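Local coordinates for protein cephalosporin hydroxylase CMCI (Streptomyces clavuligerus, PDB 2BM8) that probably takes part in cephamycin biosynthesis as a cephalosporin hydroxylase with a Rossmann-like, methyltransferase-type fold, at residues R81-Y91 against M106-D116. The protein carries 3 engineered substitutions. Sequence-based numbering, arbitrary orientation.
Sequences RPRTIVELGVY and MGIDCQVIGID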
loop_
_atom_site.group_PDB
_atom_site.type_symbol
_atom_site.label_atom_id
_atom_site.label_comp_id
_atom_site.label_asym_id
_atom_site.label_seq_id
_atom_site.Cartn_x
_atom_site.Cartn_y
_atom_site.Cartn_z
ATOM N N ARG B 81 -11.021 3.510 -37.109
ATOM C CA ARG B 81 -12.129 3.027 -37.932
ATOM C C ARG B 81 -11.671 1.849 -38.789
ATOM O O ARG B 81 -11.651 1.933 -40.011
ATOM C CB ARG B 81 -12.721 4.161 -38.790
ATOM C CG ARG B 81 -13.266 5.314 -37.951
ATOM C CD ARG B 81 -13.837 6.469 -38.752
ATOM N NE ARG B 81 -14.978 6.060 -39.563
ATOM C CZ ARG B 81 -16.190 5.785 -39.094
ATOM N NH1 ARG B 81 -16.467 5.871 -37.801
ATOM N NH2 ARG B 81 -17.145 5.425 -39.933
ATOM N N PRO B 82 -11.302 0.752 -38.139
ATOM C CA PRO B 82 -10.807 -0.425 -38.851
ATOM C C PRO B 82 -11.882 -1.099 -39.687
ATOM O O PRO B 82 -12.994 -1.264 -39.210
ATOM C CB PRO B 82 -10.362 -1.364 -37.719
ATOM C CG PRO B 82 -11.171 -0.960 -36.546
ATOM C CD PRO B 82 -11.336 0.532 -36.686
ATOM N N ARG B 83 -11.541 -1.455 -40.921
ATOM C CA ARG B 83 -12.376 -2.328 -41.742
ATOM C C ARG B 83 -12.282 -3.820 -41.347
ATOM O O ARG B 83 -13.163 -4.603 -41.691
ATOM C CB ARG B 83 -12.022 -2.149 -43.228
ATOM C CG ARG B 83 -12.532 -0.836 -43.852
ATOM C CD ARG B 83 -13.876 -0.962 -44.574
ATOM N NE ARG B 83 -13.700 -1.049 -46.030
ATOM C CZ ARG B 83 -14.223 -1.983 -46.827
ATOM N NH1 ARG B 83 -14.998 -2.955 -46.354
ATOM N NH2 ARG B 83 -13.975 -1.938 -48.129
ATOM N N THR B 84 -11.229 -4.215 -40.627
ATOM C CA THR B 84 -11.037 -5.617 -40.259
ATOM C C THR B 84 -10.422 -5.749 -38.868
ATOM O O THR B 84 -9.391 -5.165 -38.593
ATOM C CB THR B 84 -10.114 -6.346 -41.275
ATOM O OG1 THR B 84 -10.547 -6.117 -42.624
ATOM C CG2 THR B 84 -10.207 -7.865 -41.103
ATOM N N ILE B 85 -11.054 -6.523 -37.997
ATOM C CA ILE B 85 -10.450 -6.890 -36.729
ATOM C C ILE B 85 -10.282 -8.403 -36.653
ATOM O O ILE B 85 -11.247 -9.135 -36.808
ATOM C CB ILE B 85 -11.312 -6.384 -35.581
ATOM C CG1 ILE B 85 -11.281 -4.852 -35.559
ATOM C CG2 ILE B 85 -10.821 -6.953 -34.251
ATOM C CD1 ILE B 85 -12.348 -4.252 -34.700
ATOM N N VAL B 86 -9.047 -8.845 -36.422
ATOM C CA VAL B 86 -8.688 -10.253 -36.308
ATOM C C VAL B 86 -8.332 -10.633 -34.864
ATOM O O VAL B 86 -7.488 -9.993 -34.247
ATOM C CB VAL B 86 -7.454 -10.560 -37.157
ATOM C CG1 VAL B 86 -7.089 -12.033 -37.052
ATOM C CG2 VAL B 86 -7.675 -10.169 -38.624
ATOM N N GLU B 87 -8.972 -11.683 -34.345
ATOM C CA GLU B 87 -8.633 -12.264 -33.043
ATOM C C GLU B 87 -8.000 -13.618 -33.258
ATOM O O GLU B 87 -8.658 -14.508 -33.752
ATOM C CB GLU B 87 -9.894 -12.479 -32.199
ATOM C CG GLU B 87 -10.223 -11.332 -31.266
ATOM C CD GLU B 87 -9.339 -11.301 -30.035
ATOM O OE1 GLU B 87 -8.283 -11.974 -30.042
ATOM O OE2 GLU B 87 -9.715 -10.611 -29.060
ATOM N N LEU B 88 -6.733 -13.764 -32.893
ATOM C CA LEU B 88 -6.062 -15.068 -32.791
ATOM C C LEU B 88 -6.280 -15.536 -31.352
ATOM O O LEU B 88 -5.815 -14.880 -30.425
ATOM C CB LEU B 88 -4.559 -14.908 -33.063
ATOM C CG LEU B 88 -3.710 -15.982 -33.754
ATOM C CD1 LEU B 88 -2.275 -15.813 -33.320
ATOM C CD2 LEU B 88 -4.175 -17.437 -33.526
ATOM N N GLY B 89 -6.988 -16.652 -31.168
ATOM C CA GLY B 89 -7.472 -17.071 -29.861
ATOM C C GLY B 89 -8.901 -16.595 -29.632
ATOM O O GLY B 89 -9.117 -15.415 -29.393
ATOM N N VAL B 90 -9.873 -17.508 -29.682
ATOM C CA VAL B 90 -11.289 -17.143 -29.654
ATOM C C VAL B 90 -11.999 -17.466 -28.332
ATOM O O VAL B 90 -12.730 -16.606 -27.799
ATOM C CB VAL B 90 -12.043 -17.829 -30.808
ATOM C CG1 VAL B 90 -13.548 -17.612 -30.700
ATOM C CG2 VAL B 90 -11.539 -17.327 -32.135
ATOM N N TYR B 91 -11.807 -18.693 -27.827
ATOM C CA TYR B 91 -12.533 -19.211 -26.640
ATOM C C TYR B 91 -14.073 -19.195 -26.821
ATOM O O TYR B 91 -14.585 -19.911 -27.664
ATOM C CB TYR B 91 -12.077 -18.499 -25.350
ATOM C CG TYR B 91 -12.621 -19.105 -24.045
ATOM C CD1 TYR B 91 -12.477 -20.458 -23.753
ATOM C CD2 TYR B 91 -13.297 -18.313 -23.120
ATOM C CE1 TYR B 91 -12.996 -21.003 -22.565
ATOM C CE2 TYR B 91 -13.810 -18.843 -21.931
ATOM C CZ TYR B 91 -13.657 -20.180 -21.657
ATOM O OH TYR B 91 -14.159 -20.681 -20.469
ATOM N N MET B 106 -20.981 2.336 -34.161
ATOM C CA MET B 106 -20.122 3.409 -34.671
ATOM C C MET B 106 -20.317 3.745 -36.154
ATOM O O MET B 106 -19.874 4.799 -36.599
ATOM C CB MET B 106 -18.647 3.053 -34.454
ATOM C CG MET B 106 -18.231 3.125 -33.006
ATOM S SD MET B 106 -16.537 2.650 -32.725
ATOM C CE MET B 106 -16.371 3.052 -31.015
ATOM N N GLY B 107 -20.948 2.858 -36.918
ATOM C CA GLY B 107 -21.137 3.071 -38.347
ATOM C C GLY B 107 -19.914 2.736 -39.184
ATOM O O GLY B 107 -19.758 3.242 -40.295
ATOM N N ILE B 108 -19.051 1.882 -38.645
ATOM C CA ILE B 108 -17.855 1.408 -39.327
ATOM C C ILE B 108 -18.150 0.079 -40.018
ATOM O O ILE B 108 -18.591 -0.866 -39.366
ATOM C CB ILE B 108 -16.726 1.175 -38.300
ATOM C CG1 ILE B 108 -16.456 2.440 -37.471
ATOM C CG2 ILE B 108 -15.452 0.727 -39.000
ATOM C CD1 ILE B 108 -15.811 2.152 -36.133
ATOM N N ASP B 109 -17.895 0.001 -41.321
ATOM C CA ASP B 109 -18.003 -1.258 -42.073
ATOM C C ASP B 109 -16.857 -2.200 -41.689
ATOM O O ASP B 109 -15.818 -2.186 -42.322
ATOM C CB ASP B 109 -17.959 -0.970 -43.589
ATOM C CG ASP B 109 -18.102 -2.231 -44.442
ATOM O OD1 ASP B 109 -18.260 -3.332 -43.857
ATOM O OD2 ASP B 109 -18.064 -2.212 -45.706
ATOM N N CYS B 110 -17.051 -3.029 -40.669
ATOM C CA CYS B 110 -15.961 -3.847 -40.147
ATOM C C CYS B 110 -16.339 -5.321 -40.142
ATOM O O CYS B 110 -17.401 -5.703 -39.633
ATOM C CB CYS B 110 -15.553 -3.385 -38.736
ATOM S SG CYS B 110 -14.066 -4.153 -38.028
ATOM N N GLN B 111 -15.447 -6.129 -40.716
ATOM C CA GLN B 111 -15.495 -7.586 -40.651
ATOM C C GLN B 111 -14.616 -8.079 -39.506
ATOM O O GLN B 111 -13.435 -7.762 -39.463
ATOM C CB GLN B 111 -14.951 -8.167 -41.961
ATOM C CG GLN B 111 -15.821 -7.889 -43.152
ATOM C CD GLN B 111 -17.189 -8.479 -42.967
ATOM O OE1 GLN B 111 -17.338 -9.484 -42.288
ATOM N NE2 GLN B 111 -18.189 -7.848 -43.537
ATOM N N VAL B 112 -15.199 -8.843 -38.584
ATOM C CA VAL B 112 -14.480 -9.389 -37.438
ATOM C C VAL B 112 -14.168 -10.833 -37.751
ATOM O O VAL B 112 -15.030 -11.545 -38.238
ATOM C CB VAL B 112 -15.325 -9.309 -36.147
ATOM C CG1 VAL B 112 -14.557 -9.831 -34.950
ATOM C CG2 VAL B 112 -15.759 -7.878 -35.890
ATOM N N ILE B 113 -12.937 -11.251 -37.488
ATOM C CA ILE B 113 -12.485 -12.612 -37.760
ATOM C C ILE B 113 -11.856 -13.239 -36.503
ATOM O O ILE B 113 -10.996 -12.639 -35.867
ATOM C CB ILE B 113 -11.470 -12.622 -38.950
ATOM C CG1 ILE B 113 -12.193 -12.340 -40.274
ATOM C CG2 ILE B 113 -10.753 -13.975 -39.049
ATOM C CD1 ILE B 113 -11.292 -11.896 -41.389
ATOM N N GLY B 114 -12.291 -14.448 -36.162
ATOM C CA GLY B 114 -11.738 -15.186 -35.046
ATOM C C GLY B 114 -11.105 -16.466 -35.527
ATOM O O GLY B 114 -11.759 -17.262 -36.199
ATOM N N ILE B 115 -9.840 -16.662 -35.173
ATOM C CA ILE B 115 -9.055 -17.830 -35.547
ATOM C C ILE B 115 -8.728 -18.607 -34.282
ATOM O O ILE B 115 -8.206 -18.019 -33.347
ATOM C CB ILE B 115 -7.720 -17.390 -36.191
ATOM C CG1 ILE B 115 -7.954 -16.360 -37.284
ATOM C CG2 ILE B 115 -6.962 -18.574 -36.750
ATOM C CD1 ILE B 115 -6.677 -15.961 -38.034
ATOM N N ASP B 116 -9.008 -19.911 -34.247
ATOM C CA ASP B 116 -8.533 -20.768 -33.147
ATOM C C ASP B 116 -8.309 -22.211 -33.589
ATOM O O ASP B 116 -8.929 -22.690 -34.538
ATOM C CB ASP B 116 -9.493 -20.742 -31.926
ATOM C CG ASP B 116 -8.760 -20.982 -30.577
ATOM O OD1 ASP B 116 -8.121 -22.048 -30.390
ATOM O OD2 ASP B 116 -8.773 -20.160 -29.629
#
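Two hydrogens from the neighbouring strand converge on Ile-113 O: Glu-87 N donates a nearly straight bond of 2.7 Å (174° at the hydrogen), and Val-86 CA adds a C-H...O contact at 3.3 Å. Five more backbone bonds, the first from Gln-111 N to Arg-83 O and the last from Gly-89 N to Ile-115 O, fix a parallel register, with strand axes 4.7 Å apart and inclined by 14°. On one face Val-86 CG1 meets Ile-115 CD1 at 4.1 Å. On the other, Val-90 CG2 presses on Gly-114 C at 3.5 Å, and a beta carbon on Gly-114 would run into it. Just ahead of the two strands, Arg-83 NH1 and Asp-109 OD2 pair at 3.2 Å by charge alone, the oxygen lying well out of the guanidinium plane. Beyond the last bridge, Asp-116, with CG swung anti to its own nitrogen (chi1 -151°), offers the anti lone pair of OD2 to Val-90 N at 2.9 Å, while OD1 takes Asp-118 N. An asparagine here would probably leave one of these N-H groups facing an NH2. Helix 94-106 is the crossover of this beta-alpha-beta unit; two backbone donors fix the carboxylate where many Rossmann-like methyltransferases carry a ribose-binding acid, a role only inferred here.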